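Local structure of putative oxidoreductase with NAD(P)-binding Rossmann-fold domain (3UUW) at residues K5-M9 with I277-E281; C67-H73 with G90-D96; Y80-K84 with Q105-L109; L118-V122 with N283-A287. The protein probably acts as an NAD(P)-dependent dehydrogenase of the GFO/IDH/MocA family, its nucleotide-binding Rossmann domain joined to a C-terminal mixed-sheet domain. All blocks are in the same frame, centred on the assembly; numbering follows the deposited sequence.

The four contacts surround one parallel sheet and show the two faces of that construction. Contact 2 pairs the central strand 69-72 with its neighbour 92-95. Contact 3 joins helices 79-88 and 103-116 on one face, with Leu-72 CD2 lying 3.6 Å from Ile-83 CG1. On the other face lie helix 269-281, in contact 1, and the loop after it, in contact 4; centres of contacts 1 and 3 are about 22 Å apart. Contacts 1 and 4 follow each other through a helix end, Ile-284 N lying 3.0 Å from Cys-279 O. The probable nucleotide-binding turn adjoins contact 2, where His-73 touches Ala-18 of the Rossmann-type glycine motif.

Contact 1: K5-M9 with I277-E281; sequences KNIKM and IDCIE
Ile-7 approaches the last turn of helix 269-281 from the chain entering the first strand of the Rossmann fold, and the two backbones stay well apart: the closest CA atoms, those of Ile-7 and Glu-281, are 7.4 Å from each other. The contact between 5-9 and 277-281 is chiefly apolar packing of a helix from near the C-terminus against the chain that enters the parallel sheet. Nearly all of it runs through one methyl group. With CG1 of Ile-7 anti to the carbonyl carbon (chi1 -63°) and the chain extended beyond it, CD1 reaches the helix surface and rests 3.7 Å from Ile-280 CG2. The branch methyl CG2 of Ile-277 meets the same carbon at 3.9 Å. Glu-281 bends at chi2 (66°), which folds its carboxylate back beside the isoleucine at the exposed margin of the contact. Deeper in, Ile-277 and Ile-280 also pack on Cys-69 of the adjoining strand, and Met-9 continues the apolar layer toward Phe-71. Ile-7 CD1 comes to 3.7 Å from Ile-277 O, the carbonyl oxygen that accepts the helical hydrogen bond from Glu-281 N.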
loop_
_atom_site.group_PDB
_atom_site.type_symbol
_atom_site.label_atom_id
_atom_site.label_comp_id
_atom_site.label_asym_id
_atom_site.label_seq_id
_atom_site.Cartn_x
_atom_site.Cartn_y
_atom_site.Cartn_z
ATOM N N LYS A 5 35.370 -29.152 -13.760
ATOM C CA LYS A 5 34.107 -29.839 -13.359
ATOM C C LYS A 5 33.553 -30.648 -14.510
ATOM O O LYS A 5 34.033 -30.553 -15.642
ATOM C CB LYS A 5 33.071 -28.824 -12.893
ATOM C CG LYS A 5 33.516 -28.061 -11.670
ATOM C CD LYS A 5 32.959 -26.673 -11.685
ATOM C CE LYS A 5 33.647 -25.798 -10.680
ATOM N NZ LYS A 5 33.360 -24.362 -10.977
ATOM N N ASN A 6 32.536 -31.447 -14.210
ATOM C CA ASN A 6 31.942 -32.336 -15.185
ATOM C C ASN A 6 31.364 -31.575 -16.374
ATOM O O ASN A 6 31.627 -31.919 -17.525
ATOM C CB ASN A 6 30.840 -33.177 -14.510
ATOM C CG ASN A 6 30.110 -34.103 -15.480
ATOM O OD1 ASN A 6 28.868 -34.184 -15.475
ATOM N ND2 ASN A 6 30.868 -34.808 -16.305
ATOM N N ILE A 7 30.569 -30.549 -16.102
ATOM C CA ILE A 7 29.866 -29.871 -17.169
ATOM C C ILE A 7 30.599 -28.609 -17.651
ATOM O O ILE A 7 30.953 -27.751 -16.855
ATOM C CB ILE A 7 28.423 -29.512 -16.738
ATOM C CG1 ILE A 7 27.625 -30.793 -16.444
ATOM C CG2 ILE A 7 27.745 -28.651 -17.820
ATOM C CD1 ILE A 7 26.278 -30.536 -15.826
ATOM N N LYS A 8 30.800 -28.523 -18.966
ATOM C CA LYS A 8 31.464 -27.398 -19.609
ATOM C C LYS A 8 30.402 -26.544 -20.304
ATOM O O LYS A 8 29.662 -27.033 -21.153
ATOM C CB LYS A 8 32.486 -27.893 -20.639
ATOM C CG LYS A 8 33.637 -28.737 -20.055
ATOM C CD LYS A 8 34.697 -29.090 -21.112
ATOM C CE LYS A 8 35.722 -27.958 -21.326
ATOM N NZ LYS A 8 36.527 -28.068 -22.609
ATOM N N MET A 9 30.337 -25.271 -19.952
ATOM C CA MET A 9 29.342 -24.363 -20.528
ATOM C C MET A 9 30.007 -23.216 -21.269
ATOM O O MET A 9 31.041 -22.694 -20.829
ATOM C CB MET A 9 28.437 -23.829 -19.402
ATOM C CG MET A 9 27.289 -22.873 -19.801
ATOM S SD MET A 9 27.789 -21.161 -20.061
ATOM C CE MET A 9 28.130 -20.658 -18.380
ATOM N N ILE A 277 21.196 -26.689 -16.070
ATOM C CA ILE A 277 22.430 -27.404 -15.757
ATOM C C ILE A 277 22.160 -28.691 -14.977
ATOM O O ILE A 277 22.738 -29.728 -15.278
ATOM C CB ILE A 277 23.382 -26.499 -14.969
ATOM C CG1 ILE A 277 23.784 -25.276 -15.785
ATOM C CG2 ILE A 277 24.625 -27.253 -14.484
ATOM C CD1 ILE A 277 24.634 -25.590 -17.029
ATOM N N ASP A 278 21.294 -28.614 -13.977
ATOM C CA ASP A 278 20.966 -29.794 -13.146
ATOM C C ASP A 278 20.426 -30.933 -13.984
ATOM O O ASP A 278 20.752 -32.091 -13.749
ATOM C CB ASP A 278 19.945 -29.441 -12.053
ATOM C CG ASP A 278 20.549 -28.639 -10.904
ATOM O OD1 ASP A 278 21.781 -28.615 -10.757
ATOM O OD2 ASP A 278 19.769 -28.045 -10.132
ATOM N N CYS A 279 19.605 -30.609 -14.969
ATOM C CA CYS A 279 19.018 -31.630 -15.836
ATOM C C CYS A 279 20.079 -32.340 -16.674
ATOM O O CYS A 279 19.986 -33.562 -16.906
ATOM C CB CYS A 279 17.920 -31.039 -16.712
ATOM S SG CYS A 279 16.411 -30.645 -15.795
ATOM N N ILE A 280 21.082 -31.589 -17.117
ATOM C CA ILE A 280 22.205 -32.185 -17.810
ATOM C C ILE A 280 22.935 -33.132 -16.848
ATOM O O ILE A 280 23.251 -34.274 -17.197
ATOM C CB ILE A 280 23.165 -31.116 -18.344
ATOM C CG1 ILE A 280 22.488 -30.355 -19.495
ATOM C CG2 ILE A 280 24.468 -31.763 -18.838
ATOM C CD1 ILE A 280 23.147 -29.010 -19.885
ATOM N N GLU A 281 23.197 -32.648 -15.642
ATOM C CA GLU A 281 23.870 -33.446 -14.624
ATOM C C GLU A 281 23.159 -34.767 -14.338
ATOM O O GLU A 281 23.806 -35.806 -14.155
ATOM C CB GLU A 281 24.000 -32.639 -13.333
ATOM C CG GLU A 281 24.592 -33.414 -12.161
ATOM C CD GLU A 281 26.046 -33.814 -12.362
ATOM O OE1 GLU A 281 26.793 -33.094 -13.069
ATOM O OE2 GLU A 281 26.447 -34.854 -11.776
#

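Contact 2: C67-H73 with G90-D96; sequences CDCIFLH and GVHVYVD
The beta-alpha-beta unit made of strand 69-72, helix 79-88 and strand 92-95 brings Phe-71 and Tyr-94 together at the middle of the Rossmann sheet. Its strands run parallel, with axes 4.7 Å apart and 16° between them. Backbone bonds pass in turn from His-92 N to Asp-68 O, Ile-70 N to His-92 O, Tyr-94 N to Ile-70 O and Leu-72 N to Tyr-94 O, the last at 2.8 Å. The strands then part, and the bond from Asp-96 N to Leu-72 O is weak at 3.4 Å. At the other end a water bridges the two segments, donating to Gly-90 O and to Asp-68 O, which also accepts from His-92 N.

Phe-71 and Tyr-94 lie on one face of the sheet, their ring planes inclined at 34° and Phe-71 CD2 3.4 Å from Tyr-94 CD1. Tyr-94 CB sits over the Phe-71 ring, 4.2 Å from its centroid, in a CH-pi contact, while Phe-276 of helix 269-281 meets the phenyl group edge-to-face. On the reverse face Leu-72 and Val-95 stand side by side, CD2 to CG2 at 3.8 Å, toward helix 79-88.

Next to the last bridged pair, Leu-72 and Val-95, His-73 ND1 donates to Asp-96 OD2 (3.0 Å). The acceptor lies near the imidazole plane, but the donor meets the carboxylate from above its plane. Tyr-22 stacks on the His-73 ring and its hydroxyl bonds Asp-96 OD1. Each carboxylate oxygen thus has a partner, an arrangement that should restrain both the tilt of the carboxylate and the rotation of the imidazole beside the probable nucleotide-binding turn.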
loop_
_atom_site.group_PDB
_atom_site.type_symbol
_atom_site.label_atom_id
_atom_site.label_comp_id
_atom_site.label_asym_id
_atom_site.label_seq_id
_atom_site.Cartn_x
_atom_site.Cartn_y
_atom_site.Cartn_z
ATOM N N CYS A 67 32.544 -27.380 -25.428
ATOM C CA CYS A 67 31.465 -27.289 -24.429
ATOM C C CYS A 67 30.519 -28.473 -24.479
ATOM O O CYS A 67 30.417 -29.148 -25.507
ATOM C CB CYS A 67 30.638 -26.013 -24.685
ATOM S SG CYS A 67 31.541 -24.491 -24.426
ATOM N N ASP A 68 29.832 -28.728 -23.367
ATOM C CA ASP A 68 28.762 -29.721 -23.312
ATOM C C ASP A 68 27.405 -29.035 -23.518
ATOM O O ASP A 68 26.426 -29.678 -23.919
ATOM C CB ASP A 68 28.762 -30.443 -21.961
ATOM C CG ASP A 68 30.052 -31.159 -21.680
ATOM O OD1 ASP A 68 30.455 -31.989 -22.524
ATOM O OD2 ASP A 68 30.671 -30.938 -20.595
ATOM N N CYS A 69 27.357 -27.731 -23.243
ATOM C CA CYS A 69 26.116 -26.972 -23.354
ATOM C C CYS A 69 26.407 -25.499 -23.603
ATOM O O CYS A 69 27.501 -24.998 -23.296
ATOM C CB CYS A 69 25.264 -27.143 -22.098
ATOM S SG CYS A 69 25.948 -26.400 -20.581
ATOM N N ILE A 70 25.410 -24.814 -24.151
ATOM C CA ILE A 70 25.512 -23.420 -24.518
ATOM C C ILE A 70 24.262 -22.666 -24.094
ATOM O O ILE A 70 23.141 -23.151 -24.294
ATOM C CB ILE A 70 25.639 -23.264 -26.052
ATOM C CG1 ILE A 70 26.922 -23.936 -26.578
ATOM C CG2 ILE A 70 25.561 -21.776 -26.487
ATOM C CD1 ILE A 70 28.192 -23.178 -26.326
ATOM N N PHE A 71 24.478 -21.488 -23.512
ATOM C CA PHE A 71 23.431 -20.475 -23.282
ATOM C C PHE A 71 23.519 -19.521 -24.477
ATOM O O PHE A 71 24.563 -18.908 -24.732
ATOM C CB PHE A 71 23.651 -19.721 -21.952
ATOM C CG PHE A 71 23.152 -20.459 -20.748
ATOM C CD1 PHE A 71 23.865 -21.503 -20.206
ATOM C CD2 PHE A 71 21.972 -20.075 -20.136
ATOM C CE1 PHE A 71 23.403 -22.180 -19.104
ATOM C CE2 PHE A 71 21.502 -20.757 -19.026
ATOM C CZ PHE A 71 22.210 -21.798 -18.519
ATOM N N LEU A 72 22.437 -19.472 -25.243
ATOM C CA LEU A 72 22.339 -18.675 -26.460
ATOM C C LEU A 72 21.392 -17.486 -26.269
ATOM O O LEU A 72 20.192 -17.645 -26.019
ATOM C CB LEU A 72 21.831 -19.571 -27.596
ATOM C CG LEU A 72 21.596 -18.894 -28.920
ATOM C CD1 LEU A 72 22.883 -18.324 -29.491
ATOM C CD2 LEU A 72 20.981 -19.907 -29.888
ATOM N N HIS A 73 21.943 -16.287 -26.393
ATOM C CA HIS A 73 21.169 -15.065 -26.139
ATOM C C HIS A 73 21.209 -14.155 -27.336
ATOM O O HIS A 73 21.224 -12.940 -27.193
ATOM C CB HIS A 73 21.698 -14.336 -24.885
ATOM C CG HIS A 73 21.879 -15.230 -23.701
ATOM N ND1 HIS A 73 20.823 -15.826 -23.041
ATOM C CD2 HIS A 73 22.998 -15.644 -23.065
ATOM C CE1 HIS A 73 21.287 -16.581 -22.064
ATOM N NE2 HIS A 73 22.604 -16.486 -22.051
ATOM N N GLY A 90 26.668 -31.509 -30.945
ATOM C CA GLY A 90 26.478 -32.318 -29.736
ATOM C C GLY A 90 26.367 -31.563 -28.430
ATOM O O GLY A 90 26.645 -32.123 -27.372
ATOM N N VAL A 91 25.909 -30.322 -28.492
ATOM C CA VAL A 91 25.777 -29.535 -27.265
ATOM C C VAL A 91 24.308 -29.268 -26.934
ATOM O O VAL A 91 23.511 -28.998 -27.818
ATOM C CB VAL A 91 26.550 -28.196 -27.330
ATOM C CG1 VAL A 91 28.045 -28.442 -27.649
ATOM C CG2 VAL A 91 25.950 -27.264 -28.338
ATOM N N HIS A 92 23.981 -29.334 -25.643
ATOM C CA HIS A 92 22.653 -28.959 -25.140
ATOM C C HIS A 92 22.526 -27.461 -25.312
ATOM O O HIS A 92 23.526 -26.721 -25.249
ATOM C CB HIS A 92 22.494 -29.269 -23.659
ATOM C CG HIS A 92 22.755 -30.690 -23.295
ATOM N ND1 HIS A 92 21.789 -31.671 -23.371
ATOM C CD2 HIS A 92 23.872 -31.298 -22.846
ATOM C CE1 HIS A 92 22.301 -32.818 -22.972
ATOM N NE2 HIS A 92 23.563 -32.622 -22.648
ATOM N N VAL A 93 21.303 -26.978 -25.512
ATOM C CA VAL A 93 21.113 -25.556 -25.774
ATOM C C VAL A 93 20.000 -24.951 -24.951
ATOM O O VAL A 93 18.895 -25.494 -24.900
ATOM C CB VAL A 93 20.793 -25.322 -27.242
ATOM C CG1 VAL A 93 20.521 -23.814 -27.515
ATOM C CG2 VAL A 93 21.945 -25.823 -28.103
ATOM N N TYR A 94 20.341 -23.891 -24.232
ATOM C CA TYR A 94 19.358 -23.014 -23.603
ATOM C C TYR A 94 19.273 -21.748 -24.449
ATOM O O TYR A 94 20.296 -21.130 -24.763
ATOM C CB TYR A 94 19.778 -22.654 -22.184
ATOM C CG TYR A 94 18.879 -21.659 -21.477
ATOM C CD1 TYR A 94 18.958 -20.270 -21.744
ATOM C CD2 TYR A 94 17.934 -22.094 -20.541
ATOM C CE1 TYR A 94 18.127 -19.364 -21.085
ATOM C CE2 TYR A 94 17.106 -21.195 -19.880
ATOM C CZ TYR A 94 17.202 -19.836 -20.158
ATOM O OH TYR A 94 16.370 -18.964 -19.476
ATOM N N VAL A 95 18.065 -21.353 -24.832
ATOM C CA VAL A 95 17.888 -20.156 -25.680
ATOM C C VAL A 95 16.746 -19.295 -25.134
ATOM O O VAL A 95 15.753 -19.809 -24.619
ATOM C CB VAL A 95 17.630 -20.568 -27.182
ATOM C CG1 VAL A 95 16.296 -21.318 -27.320
ATOM C CG2 VAL A 95 17.639 -19.399 -28.073
ATOM N N ASP A 96 16.890 -17.976 -25.237
ATOM C CA ASP A 96 15.778 -17.090 -24.899
ATOM C C ASP A 96 14.612 -17.297 -25.852
ATOM O O ASP A 96 14.786 -17.773 -26.993
ATOM C CB ASP A 96 16.208 -15.642 -24.902
ATOM C CG ASP A 96 16.966 -15.292 -23.648
ATOM O OD1 ASP A 96 16.398 -15.463 -22.521
ATOM O OD2 ASP A 96 18.119 -14.861 -23.780
HETATM O O HOH W 1 26.764 -32.324 -24.724
#

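Contact 3: Y80-K84 with Q105-L109; sequences YEIIK and QGEEL
Gln-105 lies across one face of the Tyr-80 ring. Its CG sits over the ring centre in a CH-pi contact, 3.9 Å from the centroid, and the glutamine amide continues across that face with its plane only 6° from the ring's. Over the opposite face, displaced toward the rim, comes Lys-84 CE, a tentative placement because the lysine is modelled in two conformers and this is one of them. Glu-108 comes to the ring edge, its carboxylate turned 70° to the aromatic plane. Tyr-80 OH donates to Glu-108 OE1 at 2.6 Å, on the syn side but tilted out of the carboxylate plane. Glu-108, with CG anti to its backbone N and the chain extended beyond, brings its carboxylate to the phenol. A water donates to the other oxygen, Glu-108 OE2. Beneath this polar rim Leu-109 CD2 packs 4.0 Å from Ile-83 CG2. Helices 79-88 and 103-116 run nearly parallel here, 5° between segments whose axes are 10.5 Å apart, as successive crossover helices on one face of the Rossmann sheet; Ile-83 and Leu-109 both continue inward onto Leu-120 of strand 120-122, and Ile-83 also touches Leu-72.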
loop_
_atom_site.group_PDB
_atom_site.type_symbol
_atom_site.label_atom_id
_atom_site.label_comp_id
_atom_site.label_asym_id
_atom_site.label_seq_id
_atom_site.Cartn_x
_atom_site.Cartn_y
_atom_site.Cartn_z
ATOM N N TYR A 80 17.426 -20.127 -35.391
ATOM C CA TYR A 80 17.274 -21.336 -36.210
ATOM C C TYR A 80 18.599 -21.848 -36.759
ATOM O O TYR A 80 18.948 -22.999 -36.549
ATOM C CB TYR A 80 16.239 -21.105 -37.311
ATOM C CG TYR A 80 16.049 -22.243 -38.301
ATOM C CD1 TYR A 80 15.555 -23.486 -37.894
ATOM C CD2 TYR A 80 16.333 -22.066 -39.647
ATOM C CE1 TYR A 80 15.366 -24.508 -38.790
ATOM C CE2 TYR A 80 16.158 -23.080 -40.550
ATOM C CZ TYR A 80 15.671 -24.300 -40.127
ATOM O OH TYR A 80 15.499 -25.286 -41.046
ATOM N N GLU A 81 19.362 -20.987 -37.425
ATOM C CA GLU A 81 20.636 -21.413 -37.976
ATOM C C GLU A 81 21.676 -21.730 -36.910
ATOM O O GLU A 81 22.431 -22.681 -37.065
ATOM C CB GLU A 81 21.201 -20.397 -38.976
ATOM C CG GLU A 81 20.365 -20.274 -40.253
ATOM C CD GLU A 81 20.216 -21.586 -41.052
ATOM O OE1 GLU A 81 20.992 -22.548 -40.822
ATOM O OE2 GLU A 81 19.324 -21.644 -41.939
ATOM N N ILE A 82 21.735 -20.943 -35.843
ATOM C CA ILE A 82 22.717 -21.211 -34.804
ATOM C C ILE A 82 22.407 -22.519 -34.077
ATOM O O ILE A 82 23.295 -23.328 -33.863
ATOM C CB ILE A 82 22.856 -20.054 -33.785
ATOM C CG1 ILE A 82 23.390 -18.788 -34.463
ATOM C CG2 ILE A 82 23.766 -20.483 -32.633
ATOM C CD1 ILE A 82 23.422 -17.557 -33.538
ATOM N N ILE A 83 21.147 -22.736 -33.703
ATOM C CA ILE A 83 20.802 -23.940 -32.946
ATOM C C ILE A 83 21.034 -25.216 -33.766
ATOM O O ILE A 83 21.427 -26.227 -33.213
ATOM C CB ILE A 83 19.367 -23.877 -32.392
ATOM C CG1 ILE A 83 19.235 -22.689 -31.434
ATOM C CG2 ILE A 83 19.010 -25.200 -31.662
ATOM C CD1 ILE A 83 17.786 -22.402 -30.940
ATOM N N LYS A 84 20.794 -25.156 -35.073
ATOM C CA LYS A 84 21.032 -26.302 -35.925
ATOM C C LYS A 84 22.522 -26.680 -35.853
ATOM O O LYS A 84 22.854 -27.840 -35.667
ATOM C CB LYS A 84 20.551 -26.001 -37.348
ATOM C CG LYS A 84 20.578 -27.151 -38.318
ATOM C CD LYS A 84 19.569 -26.916 -39.474
ATOM C CE LYS A 84 19.567 -25.455 -39.988
ATOM N NZ LYS A 84 18.821 -25.265 -41.281
ATOM N N GLN A 105 9.942 -23.984 -37.747
ATOM C CA GLN A 105 11.382 -24.075 -37.489
ATOM C C GLN A 105 11.642 -24.668 -36.111
ATOM O O GLN A 105 12.511 -25.527 -35.950
ATOM C CB GLN A 105 12.027 -22.698 -37.582
ATOM C CG GLN A 105 12.166 -22.203 -39.004
ATOM C CD GLN A 105 12.590 -20.768 -39.066
ATOM O OE1 GLN A 105 12.701 -20.092 -38.046
ATOM N NE2 GLN A 105 12.806 -20.284 -40.271
ATOM N N GLY A 106 10.908 -24.196 -35.103
ATOM C CA GLY A 106 11.023 -24.759 -33.772
ATOM C C GLY A 106 10.787 -26.273 -33.714
ATOM O O GLY A 106 11.537 -27.007 -33.063
ATOM N N GLU A 107 9.757 -26.747 -34.419
ATOM C CA GLU A 107 9.455 -28.181 -34.449
ATOM C C GLU A 107 10.615 -28.995 -35.032
ATOM O O GLU A 107 10.906 -30.093 -34.557
ATOM C CB GLU A 107 8.173 -28.427 -35.234
ATOM C CG GLU A 107 6.913 -27.935 -34.503
ATOM C CD GLU A 107 5.641 -27.983 -35.363
ATOM O OE1 GLU A 107 5.725 -27.759 -36.574
ATOM O OE2 GLU A 107 4.546 -28.215 -34.817
ATOM N N GLU A 108 11.283 -28.440 -36.030
ATOM C CA GLU A 108 12.416 -29.099 -36.662
ATOM C C GLU A 108 13.589 -29.203 -35.686
ATOM O O GLU A 108 14.229 -30.249 -35.580
ATOM C CB GLU A 108 12.852 -28.356 -37.921
ATOM C CG GLU A 108 13.999 -29.048 -38.659
ATOM C CD GLU A 108 14.610 -28.206 -39.751
ATOM O OE1 GLU A 108 13.978 -27.220 -40.186
ATOM O OE2 GLU A 108 15.730 -28.555 -40.198
ATOM N N LEU A 109 13.850 -28.117 -34.968
ATOM C CA LEU A 109 14.928 -28.084 -33.977
ATOM C C LEU A 109 14.662 -29.063 -32.831
ATOM O O LEU A 109 15.569 -29.729 -32.373
ATOM C CB LEU A 109 15.154 -26.688 -33.441
ATOM C CG LEU A 109 15.584 -25.607 -34.448
ATOM C CD1 LEU A 109 15.537 -24.225 -33.785
ATOM C CD2 LEU A 109 16.980 -25.942 -35.035
HETATM O O HOH W 2 17.046 -27.777 -42.384
#

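Contact 4: L118-V122 with N283-A287; sequences LNLMV and NIKPA
Pro-286 forms the tightly packed part of this contact, its ring lying against Asn-119 and Met-121 at the border strand of the parallel sheet. Pro-286 CD comes to 3.6 Å from Asn-119 CG, while Pro-286 CG lies 3.8 Å from Met-121 SD. The methionine reaches this far because its chain is extended throughout, with CG anti to the backbone N (chi1 -170°); its methyl CE then lies 3.9 Å from Pro-286 CB. Ile-272 and Phe-276 of helix 269-281 enclose the thioether further. A single hydrogen bond crosses the contact: Asn-119 ND2 donates to Ile-284 O at 3.0 Å, with an N-H...O angle of 149°, and the acceptor is tilted from the amide plane. Toward solvent the packing thins. Lys-285 brings its CG to 3.8 Å from Asn-119 OD1 before its extended chain leads away, and the side chain of Ile-284 starts away from the strand. The loop takes this course directly after a Schellman motif, in which Asn-283, with positive phi, ends helix 269-281. The backbone N of Asn-119 is hydrogen-bonded to His-92 ND1 of the neighbouring strand. Strand 120-122 is the last strand of the Rossmann-type parallel sheet, flanked here by the loop that follows helix 269-281.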
loop_
_atom_site.group_PDB
_atom_site.type_symbol
_atom_site.label_atom_id
_atom_site.label_comp_id
_atom_site.label_asym_id
_atom_site.label_seq_id
_atom_site.Cartn_x
_atom_site.Cartn_y
_atom_site.Cartn_z
ATOM N N LEU A 118 19.692 -34.562 -26.782
ATOM C CA LEU A 118 20.106 -33.295 -26.198
ATOM C C LEU A 118 18.897 -32.491 -25.731
ATOM O O LEU A 118 17.802 -32.615 -26.287
ATOM C CB LEU A 118 20.863 -32.474 -27.236
ATOM C CG LEU A 118 22.157 -33.090 -27.742
ATOM C CD1 LEU A 118 22.669 -32.287 -28.947
ATOM C CD2 LEU A 118 23.215 -33.162 -26.635
ATOM N N ASN A 119 19.096 -31.686 -24.695
ATOM C CA ASN A 119 18.055 -30.817 -24.189
ATOM C C ASN A 119 18.108 -29.488 -24.920
ATOM O O ASN A 119 19.190 -28.882 -25.070
ATOM C CB ASN A 119 18.230 -30.559 -22.689
ATOM C CG ASN A 119 17.972 -31.791 -21.852
ATOM O OD1 ASN A 119 17.153 -32.643 -22.226
ATOM N ND2 ASN A 119 18.661 -31.893 -20.705
ATOM N N LEU A 120 16.956 -29.094 -25.434
ATOM C CA LEU A 120 16.768 -27.790 -26.080
ATOM C C LEU A 120 15.699 -27.132 -25.237
ATOM O O LEU A 120 14.548 -27.573 -25.261
ATOM C CB LEU A 120 16.302 -27.973 -27.534
ATOM C CG LEU A 120 15.941 -26.707 -28.317
ATOM C CD1 LEU A 120 17.093 -25.735 -28.362
ATOM C CD2 LEU A 120 15.466 -27.098 -29.748
ATOM N N MET A 121 16.098 -26.138 -24.439
ATOM C CA MET A 121 15.197 -25.472 -23.498
ATOM C C MET A 121 15.023 -24.002 -23.854
ATOM O O MET A 121 16.009 -23.309 -24.147
ATOM C CB MET A 121 15.776 -25.551 -22.096
ATOM C CG MET A 121 14.846 -25.112 -20.993
ATOM S SD MET A 121 15.703 -25.237 -19.404
ATOM C CE MET A 121 14.329 -24.862 -18.294
ATOM N N VAL A 122 13.779 -23.519 -23.780
ATOM C CA VAL A 122 13.458 -22.115 -24.018
ATOM C C VAL A 122 13.279 -21.419 -22.676
ATOM O O VAL A 122 12.656 -21.954 -21.741
ATOM C CB VAL A 122 12.209 -21.956 -24.907
ATOM C CG1 VAL A 122 11.804 -20.502 -25.020
ATOM C CG2 VAL A 122 12.492 -22.591 -26.313
ATOM N N ASN A 283 20.855 -36.339 -16.329
ATOM C CA ASN A 283 20.401 -37.052 -17.535
ATOM C C ASN A 283 18.875 -37.076 -17.702
ATOM O O ASN A 283 18.283 -38.126 -18.020
ATOM C CB ASN A 283 20.927 -38.490 -17.532
ATOM C CG ASN A 283 20.661 -39.214 -18.837
ATOM O OD1 ASN A 283 20.712 -38.612 -19.916
ATOM N ND2 ASN A 283 20.366 -40.504 -18.752
ATOM N N ILE A 284 18.257 -35.919 -17.514
ATOM C CA ILE A 284 16.807 -35.789 -17.641
ATOM C C ILE A 284 16.470 -34.563 -18.447
ATOM O O ILE A 284 17.319 -33.699 -18.697
ATOM C CB ILE A 284 16.113 -35.713 -16.283
ATOM C CG1 ILE A 284 16.690 -34.586 -15.433
ATOM C CG2 ILE A 284 16.256 -37.063 -15.572
ATOM C CD1 ILE A 284 16.057 -34.462 -14.039
ATOM N N LYS A 285 15.214 -34.523 -18.871
ATOM C CA LYS A 285 14.686 -33.418 -19.650
ATOM C C LYS A 285 13.984 -32.372 -18.756
ATOM O O LYS A 285 13.180 -32.731 -17.919
ATOM C CB LYS A 285 13.659 -33.963 -20.637
ATOM C CG LYS A 285 14.187 -34.930 -21.652
ATOM C CD LYS A 285 13.055 -35.342 -22.602
ATOM C CE LYS A 285 13.549 -36.263 -23.710
ATOM N NZ LYS A 285 12.466 -36.517 -24.717
ATOM N N PRO A 286 14.258 -31.062 -18.960
ATOM C CA PRO A 286 13.495 -30.038 -18.193
ATOM C C PRO A 286 12.027 -30.040 -18.603
ATOM O O PRO A 286 11.745 -30.498 -19.689
ATOM C CB PRO A 286 14.180 -28.710 -18.552
ATOM C CG PRO A 286 15.165 -29.002 -19.625
ATOM C CD PRO A 286 15.319 -30.490 -19.802
ATOM N N ALA A 287 11.089 -29.527 -17.773
ATOM C CA ALA A 287 9.650 -29.588 -18.154
ATOM C C ALA A 287 9.390 -28.748 -19.395
ATOM O O ALA A 287 8.532 -29.108 -20.231
ATOM C CB ALA A 287 8.713 -29.178 -17.004
#